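Local coordinates for major capsid protein P2 (Pseudoalteromonas phage pm2, PDB 2VVF) that forms the trimeric, double jelly-roll building block of the protein shell that surrounds the internal membrane of a marine phage, at residues R102-G107 and G227-S232; P141-M146 and G169-A174; V185-D190 and Q231-D236. All coordinates share one frame; numbering follows the deposited sequence.

How the interactions relate
The three contacts step from the junction of the two jelly rolls into the interior of the C-terminal one. Interactions 1 and 2 lie side by side, with centres about 8 Å apart, and share a calcium ion: Ala-105 O comes from interaction 1, Pro-141 O and Trp-143 O from interaction 2. Ser-232 OG and Arg-171 NH1, 3.1 Å apart in a probable hydrogen bond, tie them a second time. Interaction 3 lies about 15 Å from interaction 2 between centres, yet strands 171-178 and 233-234 pair directly, with Ile-172 N 2.8 Å from Val-233 O. Interactions 1 and 3 share Gln-231 and Ser-232, and both touch the second subunit.

Interaction 1: residues R102-G107 and G227-S232; sequences RMFALG and GDVYQS. With CA (calcium ion), chain G.
Val-229 meets Met-103 and Phe-104 where the two jelly rolls of the capsid protein come together: the first residue belongs to the C-terminal domain, the other two to a type I turn, Arg-102 to Ala-105, in the N-terminal one. The contact is small and apolar. Met-103 and Val-229 reach for each other tip to tip, the methyl CE lying 4.2 Å from CG2 of the valine. The same CG2 sits at the edge of the Phe-104 ring, near its plane, and 4.3 Å from CZ, so one methyl group serves both partners. With CG1 turned between the backbone N and the carbonyl carbon (chi1 70°), CG2 of Val-229 is left anti to N and points across the gap. Met-90 and Met-261 pack around Phe-104 and Val-229 as well.

Behind Val-229 the short 3-10 segment is pinned by Asp-228, whose OD1 receives Tyr-230 N in an Asx turn while OD2 takes NE2 of Gln-231. Asp-228 OD2 also forms a salt bridge to Arg-102 of the second subunit, tying this loop to the trimer interface. On the other side, the turn ends at calcium, bound by Ala-105 O at 2.5 Å.

Interaction 2: residues P141-M146 and G169-A174; sequences PSWLTM and GYRIAA. With CA (calcium ion), chain G.
This is a side-chain contact within one sheet of the C-terminal jelly roll, in which strand 143-154 meets the beginning of strand 171-178 and the residue leading into it, Tyr-170, across the strand that separates them: 143-154 and 171-178 both pair with 252-263, and the backbones of the two segments stay more than 9 Å apart at the nearest CA atoms. Long side chains bridge that distance at two places.

At the first, Met-146 brings its sulfur to Tyr-170, with SD 3.6 Å from CE1. The approach is a Met-aromatic contact at the ring edge, 83° off the normal and 4.9 Å from SD to the ring centroid, and the two side chains cross at about a right angle. The methionine chain is bent at chi2, 146°, and its methyl CE also lies beside CE1 of the tyrosine.

At the second, the far corner of the Trp-143 indole, CH2, rests against the aliphatic part of Arg-171, 4.0 Å from CD and equally close to CG. The indole and guanidinium planes are 40° apart. Arg-171 stays extended from CG to NE, carrying its charged end away from the indole to Ser-232, whose OG is hydrogen-bonded to NH1. Met-261, on the intervening strand, packs against both Trp-143 and Arg-171.

The start of 141-146 also holds calcium through two backbone carbonyls, Pro-141 O at 2.6 Å and Trp-143 O at 2.8 Å; Ala-105 O from the N-terminal jelly roll is a further ligand. Met-146 and Tyr-170 make a separate sulfur-aromatic contact, whereas Trp-143 does two jobs: its carbonyl binds calcium and its indole packs by dispersion on the arginine's methylenes.

Interaction 3: residues V185-D190 and Q231-D236; sequences VEFQID and QSVLLD
In the C-terminal jelly roll, two antiparallel sheets face each other, and Val-233 joins them near one end of the sandwich. It lies on the short strand 233-234, which pairs with 171-178 in one sheet; its partners, Phe-187 and Ile-189, lie on strand 182-189 of the other, between strands 192-199 and 242-248.

The two partners are two residues apart on a regular strand, so both point toward the facing sheet, and Val-233 points back at them. Its branches divide the work. CG1 reaches Ile-189 tip to tip, 3.7 Å from the terminal methyl CD1, while CG2 lies 4.1 Å from CE2 of the Phe-187 ring, which it approaches obliquely. Chi1 of 177° explains the division: CG1 stands opposite the backbone N of Val-233, and CG2 opposite its carbonyl carbon. On the other sheet Phe-187 has its ring swung away from its own N, chi1 178°, and it comes at the valine from the opposite direction. Ile-189 extends CG1 and CD1 forward, leaving CD1 as the atom that touches.

Around this apolar layer, Leu-242 packs on both Phe-187 and Ile-189, Ile-172 packs against Val-233 from the neighbouring strand, and Phe-223 touches Val-233 and meets the Phe-187 ring with the planes at about 55°. Met-1 of the second subunit packs on both Phe-187 and Val-233 and gives a hydrogen bond from its N to Gln-231 OE1, so the end of the sandwich adjoins the trimer interface.

Between the segments themselves, all three touching residues are buried and meet through carbon alone; the attraction is therefore van der Waals and hydrophobic, resting on the fit of branched side chains and a ring.

Interaction 1: residues R102-G107 and G227-S232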
loop_
_atom_site.group_PDB
_atom_site.type_symbol
_atom_site.label_atom_id
_atom_site.label_comp_id
_atom_site.label_asym_id
_atom_site.label_seq_id
_atom_site.Cartn_x
_atom_site.Cartn_y
_atom_site.Cartn_z
ATOM N N ARG A 102 -3.449 6.936 13.545
ATOM C CA ARG A 102 -3.676 8.216 14.213
ATOM C C ARG A 102 -3.535 8.117 15.729
ATOM O O ARG A 102 -3.324 9.122 16.407
ATOM C CB ARG A 102 -5.059 8.769 13.853
ATOM C CG ARG A 102 -5.305 8.913 12.357
ATOM C CD ARG A 102 -6.775 9.157 12.063
ATOM N NE ARG A 102 -6.969 9.854 10.796
ATOM C CZ ARG A 102 -8.150 10.016 10.208
ATOM N NH1 ARG A 102 -8.234 10.662 9.054
ATOM N NH2 ARG A 102 -9.243 9.527 10.776
ATOM N N MET A 103 -3.655 6.905 16.257
ATOM C CA MET A 103 -3.552 6.686 17.695
ATOM C C MET A 103 -2.182 7.065 18.256
ATOM O O MET A 103 -2.003 7.148 19.470
ATOM C CB MET A 103 -3.892 5.233 18.038
ATOM C CG MET A 103 -2.887 4.544 18.943
ATOM S SD MET A 103 -3.392 2.855 19.349
ATOM C CE MET A 103 -1.813 2.012 19.316
ATOM N N PHE A 104 -1.224 7.310 17.368
ATOM C CA PHE A 104 0.126 7.676 17.784
ATOM C C PHE A 104 0.375 9.177 17.709
ATOM O O PHE A 104 1.446 9.654 18.087
ATOM C CB PHE A 104 1.167 6.931 16.949
ATOM C CG PHE A 104 1.249 5.464 17.253
ATOM C CD1 PHE A 104 2.109 4.994 18.228
ATOM C CD2 PHE A 104 0.464 4.557 16.566
ATOM C CE1 PHE A 104 2.185 3.645 18.512
ATOM C CE2 PHE A 104 0.537 3.206 16.843
ATOM C CZ PHE A 104 1.399 2.748 17.816
ATOM N N ALA A 105 -0.615 9.919 17.221
ATOM C CA ALA A 105 -0.496 11.368 17.096
ATOM C C ALA A 105 -0.146 12.015 18.433
ATOM O O ALA A 105 -0.528 11.519 19.495
ATOM C CB ALA A 105 -1.775 11.964 16.530
ATOM N N LEU A 106 0.580 13.128 18.374
ATOM C CA LEU A 106 0.989 13.837 19.579
ATOM C C LEU A 106 -0.079 14.796 20.095
ATOM O O LEU A 106 -0.073 15.982 19.761
ATOM C CB LEU A 106 2.298 14.591 19.340
ATOM C CG LEU A 106 2.808 15.452 20.497
ATOM C CD1 LEU A 106 2.908 14.630 21.772
ATOM C CD2 LEU A 106 4.151 16.071 20.147
ATOM N N GLY A 107 -0.983 14.280 20.923
ATOM C CA GLY A 107 -2.023 15.106 21.521
ATOM C C GLY A 107 -1.354 15.963 22.587
ATOM O O GLY A 107 -0.384 15.531 23.212
ATOM N N GLY A 227 2.553 -4.441 10.879
ATOM C CA GLY A 227 1.894 -3.176 11.181
ATOM C C GLY A 227 0.925 -3.363 12.340
ATOM O O GLY A 227 0.261 -2.421 12.767
ATOM N N ASP A 228 0.852 -4.592 12.844
ATOM C CA ASP A 228 -0.025 -4.917 13.963
ATOM C C ASP A 228 0.657 -4.584 15.286
ATOM O O ASP A 228 1.700 -5.150 15.618
ATOM C CB ASP A 228 -0.411 -6.397 13.926
ATOM C CG ASP A 228 -1.395 -6.769 15.016
ATOM O OD1 ASP A 228 -1.943 -5.849 15.660
ATOM O OD2 ASP A 228 -1.616 -7.978 15.233
ATOM N N VAL A 229 0.069 -3.651 16.029
ATOM C CA VAL A 229 0.624 -3.221 17.308
ATOM C C VAL A 229 0.659 -4.347 18.338
ATOM O O VAL A 229 1.476 -4.329 19.257
ATOM C CB VAL A 229 -0.115 -1.983 17.854
ATOM C CG1 VAL A 229 -1.527 -2.349 18.291
ATOM C CG2 VAL A 229 0.659 -1.364 19.004
ATOM N N TYR A 230 -0.232 -5.322 18.178
ATOM C CA TYR A 230 -0.327 -6.448 19.102
ATOM C C TYR A 230 0.772 -7.481 18.894
ATOM O O TYR A 230 0.836 -8.485 19.604
ATOM C CB TYR A 230 -1.690 -7.129 18.973
ATOM C CG TYR A 230 -2.832 -6.332 19.551
ATOM C CD1 TYR A 230 -3.066 -6.312 20.920
ATOM C CD2 TYR A 230 -3.683 -5.603 18.728
ATOM C CE1 TYR A 230 -4.115 -5.587 21.455
ATOM C CE2 TYR A 230 -4.735 -4.874 19.253
ATOM C CZ TYR A 230 -4.947 -4.872 20.617
ATOM O OH TYR A 230 -5.995 -4.152 21.146
ATOM N N GLN A 231 1.624 -7.242 17.904
ATOM C CA GLN A 231 2.715 -8.159 17.608
ATOM C C GLN A 231 3.965 -7.703 18.349
ATOM O O GLN A 231 4.934 -8.452 18.480
ATOM C CB GLN A 231 2.988 -8.206 16.102
ATOM C CG GLN A 231 2.063 -9.123 15.314
ATOM C CD GLN A 231 1.366 -10.153 16.182
ATOM O OE1 GLN A 231 1.989 -11.097 16.666
ATOM N NE2 GLN A 231 0.059 -9.997 16.351
ATOM N N SER A 232 3.932 -6.466 18.829
ATOM C CA SER A 232 5.056 -5.898 19.560
ATOM C C SER A 232 5.224 -6.580 20.914
ATOM O O SER A 232 4.313 -7.247 21.402
ATOM C CB SER A 232 4.862 -4.392 19.749
ATOM O OG SER A 232 3.732 -4.125 20.559
HETATM CA CA CA G . -1.571 9.793 21.031
#

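Interaction 2: residues P141-M146 and G169-A174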
loop_
_atom_site.group_PDB
_atom_site.type_symbol
_atom_site.label_atom_id
_atom_site.label_comp_id
_atom_site.label_asym_id
_atom_site.label_seq_id
_atom_site.Cartn_x
_atom_site.Cartn_y
_atom_site.Cartn_z
ATOM N N PRO A 141 -2.077 13.315 25.340
ATOM C CA PRO A 141 -0.866 12.729 24.781
ATOM C C PRO A 141 -1.129 11.264 24.437
ATOM O O PRO A 141 -0.822 10.811 23.335
ATOM C CB PRO A 141 0.129 12.849 25.932
ATOM C CG PRO A 141 -0.285 14.103 26.636
ATOM C CD PRO A 141 -1.774 14.275 26.416
ATOM N N SER A 142 -1.749 10.547 25.369
ATOM C CA SER A 142 -2.121 9.151 25.160
ATOM C C SER A 142 -0.990 8.275 24.610
ATOM O O SER A 142 0.169 8.421 25.000
ATOM C CB SER A 142 -3.356 9.070 24.260
ATOM O OG SER A 142 -3.725 7.727 24.007
ATOM N N TRP A 143 -1.343 7.351 23.719
ATOM C CA TRP A 143 -0.372 6.437 23.119
ATOM C C TRP A 143 0.669 7.172 22.282
ATOM O O TRP A 143 0.336 7.822 21.292
ATOM C CB TRP A 143 -1.080 5.378 22.270
ATOM C CG TRP A 143 -1.285 4.084 22.993
ATOM C CD1 TRP A 143 -2.379 3.715 23.721
ATOM C CD2 TRP A 143 -0.348 3.005 23.100
ATOM N NE1 TRP A 143 -2.185 2.467 24.267
ATOM C CE2 TRP A 143 -0.945 2.012 23.902
ATOM C CE3 TRP A 143 0.932 2.778 22.587
ATOM C CZ2 TRP A 143 -0.307 0.811 24.201
ATOM C CZ3 TRP A 143 1.566 1.587 22.889
ATOM C CH2 TRP A 143 0.945 0.618 23.687
ATOM N N LEU A 144 1.931 7.053 22.678
ATOM C CA LEU A 144 3.024 7.715 21.976
ATOM C C LEU A 144 4.207 6.772 21.788
ATOM O O LEU A 144 4.373 5.811 22.537
ATOM C CB LEU A 144 3.486 8.938 22.775
ATOM C CG LEU A 144 2.996 10.329 22.362
ATOM C CD1 LEU A 144 1.675 10.255 21.624
ATOM C CD2 LEU A 144 2.883 11.234 23.579
ATOM N N THR A 145 5.042 7.073 20.797
ATOM C CA THR A 145 6.256 6.303 20.543
ATOM C C THR A 145 7.374 6.965 21.341
ATOM O O THR A 145 7.558 8.180 21.271
ATOM C CB THR A 145 6.609 6.277 19.042
ATOM O OG1 THR A 145 5.602 5.559 18.319
ATOM C CG2 THR A 145 7.958 5.609 18.824
ATOM N N MET A 146 8.102 6.173 22.122
ATOM C CA MET A 146 9.181 6.711 22.943
ATOM C C MET A 146 10.530 6.114 22.568
ATOM O O MET A 146 10.904 5.047 23.049
ATOM C CB MET A 146 8.884 6.494 24.429
ATOM C CG MET A 146 7.694 7.293 24.930
ATOM S SD MET A 146 6.757 6.432 26.195
ATOM C CE MET A 146 5.178 7.302 26.105
ATOM N N GLY A 169 3.651 -2.342 31.473
ATOM C CA GLY A 169 2.493 -1.915 30.695
ATOM C C GLY A 169 2.879 -1.383 29.320
ATOM O O GLY A 169 2.036 -1.260 28.431
ATOM N N TYR A 170 4.157 -1.066 29.150
ATOM C CA TYR A 170 4.655 -0.547 27.884
ATOM C C TYR A 170 4.953 -1.680 26.909
ATOM O O TYR A 170 4.943 -2.851 27.285
ATOM C CB TYR A 170 5.911 0.297 28.112
ATOM C CG TYR A 170 5.630 1.651 28.723
ATOM C CD1 TYR A 170 5.781 2.813 27.982
ATOM C CD2 TYR A 170 5.203 1.765 30.039
ATOM C CE1 TYR A 170 5.519 4.054 28.535
ATOM C CE2 TYR A 170 4.940 3.000 30.603
ATOM C CZ TYR A 170 5.100 4.142 29.846
ATOM O OH TYR A 170 4.836 5.376 30.400
ATOM N N ARG A 171 5.220 -1.321 25.658
ATOM C CA ARG A 171 5.533 -2.302 24.626
ATOM C C ARG A 171 6.816 -1.914 23.909
ATOM O O ARG A 171 7.297 -0.790 24.042
ATOM C CB ARG A 171 4.402 -2.379 23.598
ATOM C CG ARG A 171 3.047 -2.764 24.162
ATOM C CD ARG A 171 2.092 -3.139 23.040
ATOM N NE ARG A 171 1.042 -4.053 23.484
ATOM C CZ ARG A 171 0.974 -5.335 23.142
ATOM N NH1 ARG A 171 1.898 -5.867 22.353
ATOM N NH2 ARG A 171 -0.019 -6.088 23.591
ATOM N N ILE A 172 7.352 -2.845 23.130
ATOM C CA ILE A 172 8.551 -2.591 22.345
ATOM C C ILE A 172 8.240 -2.865 20.882
ATOM O O ILE A 172 7.963 -4.002 20.502
ATOM C CB ILE A 172 9.748 -3.426 22.828
ATOM C CG1 ILE A 172 10.139 -3.023 24.251
ATOM C CG2 ILE A 172 10.930 -3.249 21.881
ATOM C CD1 ILE A 172 11.252 -3.863 24.835
ATOM N N ALA A 173 8.249 -1.812 20.074
ATOM C CA ALA A 173 7.954 -1.940 18.653
ATOM C C ALA A 173 9.140 -2.526 17.899
ATOM O O ALA A 173 8.971 -3.376 17.024
ATOM C CB ALA A 173 7.565 -0.589 18.068
ATOM N N ALA A 174 10.341 -2.067 18.240
ATOM C CA ALA A 174 11.544 -2.547 17.576
ATOM C C ALA A 174 12.815 -2.234 18.351
ATOM O O ALA A 174 12.819 -1.401 19.253
ATOM C CB ALA A 174 11.630 -1.977 16.170
HETATM CA CA CA G . -1.571 9.793 21.031
#

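Interaction 3: residues V185-D190 and Q231-D236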
loop_
_atom_site.group_PDB
_atom_site.type_symbol
_atom_site.label_atom_id
_atom_site.label_comp_id
_atom_site.label_asym_id
_atom_site.label_seq_id
_atom_site.Cartn_x
_atom_site.Cartn_y
_atom_site.Cartn_z
ATOM N N VAL A 185 21.892 -12.286 15.500
ATOM C CA VAL A 185 21.322 -11.903 16.781
ATOM C C VAL A 185 20.205 -12.857 17.169
ATOM O O VAL A 185 19.548 -13.444 16.312
ATOM C CB VAL A 185 20.824 -10.439 16.768
ATOM C CG1 VAL A 185 20.176 -10.079 18.103
ATOM C CG2 VAL A 185 21.969 -9.488 16.443
ATOM N N GLU A 186 19.999 -13.008 18.470
ATOM C CA GLU A 186 18.960 -13.880 18.991
ATOM C C GLU A 186 18.207 -13.126 20.078
ATOM O O GLU A 186 18.816 -12.460 20.915
ATOM C CB GLU A 186 19.586 -15.151 19.570
ATOM C CG GLU A 186 18.604 -16.082 20.264
ATOM C CD GLU A 186 19.288 -17.293 20.872
ATOM O OE1 GLU A 186 20.187 -17.860 20.218
ATOM O OE2 GLU A 186 18.933 -17.672 22.009
ATOM N N PHE A 187 16.883 -13.206 20.048
ATOM C CA PHE A 187 16.072 -12.526 21.047
ATOM C C PHE A 187 15.215 -13.518 21.819
ATOM O O PHE A 187 14.550 -14.366 21.230
ATOM C CB PHE A 187 15.188 -11.457 20.400
ATOM C CG PHE A 187 14.295 -10.743 21.373
ATOM C CD1 PHE A 187 14.795 -9.737 22.187
ATOM C CD2 PHE A 187 12.956 -11.087 21.488
ATOM C CE1 PHE A 187 13.974 -9.084 23.091
ATOM C CE2 PHE A 187 12.131 -10.439 22.389
ATOM C CZ PHE A 187 12.640 -9.434 23.191
ATOM N N GLN A 188 15.235 -13.414 23.142
ATOM C CA GLN A 188 14.450 -14.314 23.971
ATOM C C GLN A 188 13.864 -13.633 25.199
ATOM O O GLN A 188 14.409 -12.652 25.705
ATOM C CB GLN A 188 15.274 -15.532 24.383
ATOM C CG GLN A 188 16.564 -15.197 25.103
ATOM C CD GLN A 188 17.258 -16.430 25.646
ATOM O OE1 GLN A 188 17.953 -17.138 24.916
ATOM N NE2 GLN A 188 17.057 -16.702 26.930
ATOM N N ILE A 189 12.739 -14.162 25.661
ATOM C CA ILE A 189 12.061 -13.642 26.838
ATOM C C ILE A 189 11.700 -14.820 27.728
ATOM O O ILE A 189 10.897 -15.670 27.346
ATOM C CB ILE A 189 10.804 -12.834 26.455
ATOM C CG1 ILE A 189 11.183 -11.628 25.591
ATOM C CG2 ILE A 189 10.059 -12.383 27.704
ATOM C CD1 ILE A 189 9.996 -10.909 24.994
ATOM N N ASP A 190 12.317 -14.884 28.902
ATOM C CA ASP A 190 12.059 -15.973 29.837
ATOM C C ASP A 190 12.442 -17.324 29.239
ATOM O O ASP A 190 11.694 -18.298 29.350
ATOM C CB ASP A 190 10.584 -15.984 30.253
ATOM C CG ASP A 190 10.218 -14.807 31.137
ATOM O OD1 ASP A 190 11.123 -14.247 31.790
ATOM O OD2 ASP A 190 9.024 -14.445 31.181
ATOM N N GLN A 231 1.624 -7.242 17.904
ATOM C CA GLN A 231 2.715 -8.159 17.608
ATOM C C GLN A 231 3.965 -7.703 18.349
ATOM O O GLN A 231 4.934 -8.452 18.480
ATOM C CB GLN A 231 2.988 -8.206 16.102
ATOM C CG GLN A 231 2.063 -9.123 15.314
ATOM C CD GLN A 231 1.366 -10.153 16.182
ATOM O OE1 GLN A 231 1.989 -11.097 16.666
ATOM N NE2 GLN A 231 0.059 -9.997 16.351
ATOM N N SER A 232 3.932 -6.466 18.829
ATOM C CA SER A 232 5.056 -5.898 19.560
ATOM C C SER A 232 5.224 -6.580 20.914
ATOM O O SER A 232 4.313 -7.247 21.402
ATOM C CB SER A 232 4.862 -4.392 19.749
ATOM O OG SER A 232 3.732 -4.125 20.559
ATOM N N VAL A 233 6.396 -6.404 21.514
ATOM C CA VAL A 233 6.690 -6.999 22.810
ATOM C C VAL A 233 5.942 -6.292 23.938
ATOM O O VAL A 233 6.147 -5.103 24.184
ATOM C CB VAL A 233 8.208 -7.022 23.084
ATOM C CG1 VAL A 233 8.490 -7.579 24.472
ATOM C CG2 VAL A 233 8.935 -7.823 22.016
ATOM N N LEU A 234 5.082 -7.033 24.629
ATOM C CA LEU A 234 4.339 -6.482 25.755
ATOM C C LEU A 234 5.151 -6.688 27.027
ATOM O O LEU A 234 5.315 -7.814 27.494
ATOM C CB LEU A 234 2.973 -7.156 25.896
ATOM C CG LEU A 234 2.187 -6.738 27.142
ATOM C CD1 LEU A 234 2.091 -5.222 27.234
ATOM C CD2 LEU A 234 0.803 -7.368 27.155
ATOM N N LEU A 235 5.680 -5.597 27.567
ATOM C CA LEU A 235 6.495 -5.666 28.771
ATOM C C LEU A 235 5.677 -6.048 30.002
ATOM O O LEU A 235 5.379 -5.213 30.856
ATOM C CB LEU A 235 7.262 -4.362 28.977
ATOM C CG LEU A 235 8.294 -4.084 27.877
ATOM C CD1 LEU A 235 8.927 -2.714 28.048
ATOM C CD2 LEU A 235 9.358 -5.169 27.848
ATOM N N ASP A 236 5.322 -7.329 30.065
ATOM C CA ASP A 236 4.542 -7.893 31.160
ATOM C C ASP A 236 5.290 -7.769 32.481
ATOM O O ASP A 236 6.469 -8.115 32.574
ATOM C CB ASP A 236 4.252 -9.370 30.881
ATOM C CG ASP A 236 3.004 -9.869 31.586
ATOM O OD1 ASP A 236 3.038 -10.038 32.823
ATOM O OD2 ASP A 236 1.994 -10.121 30.898
#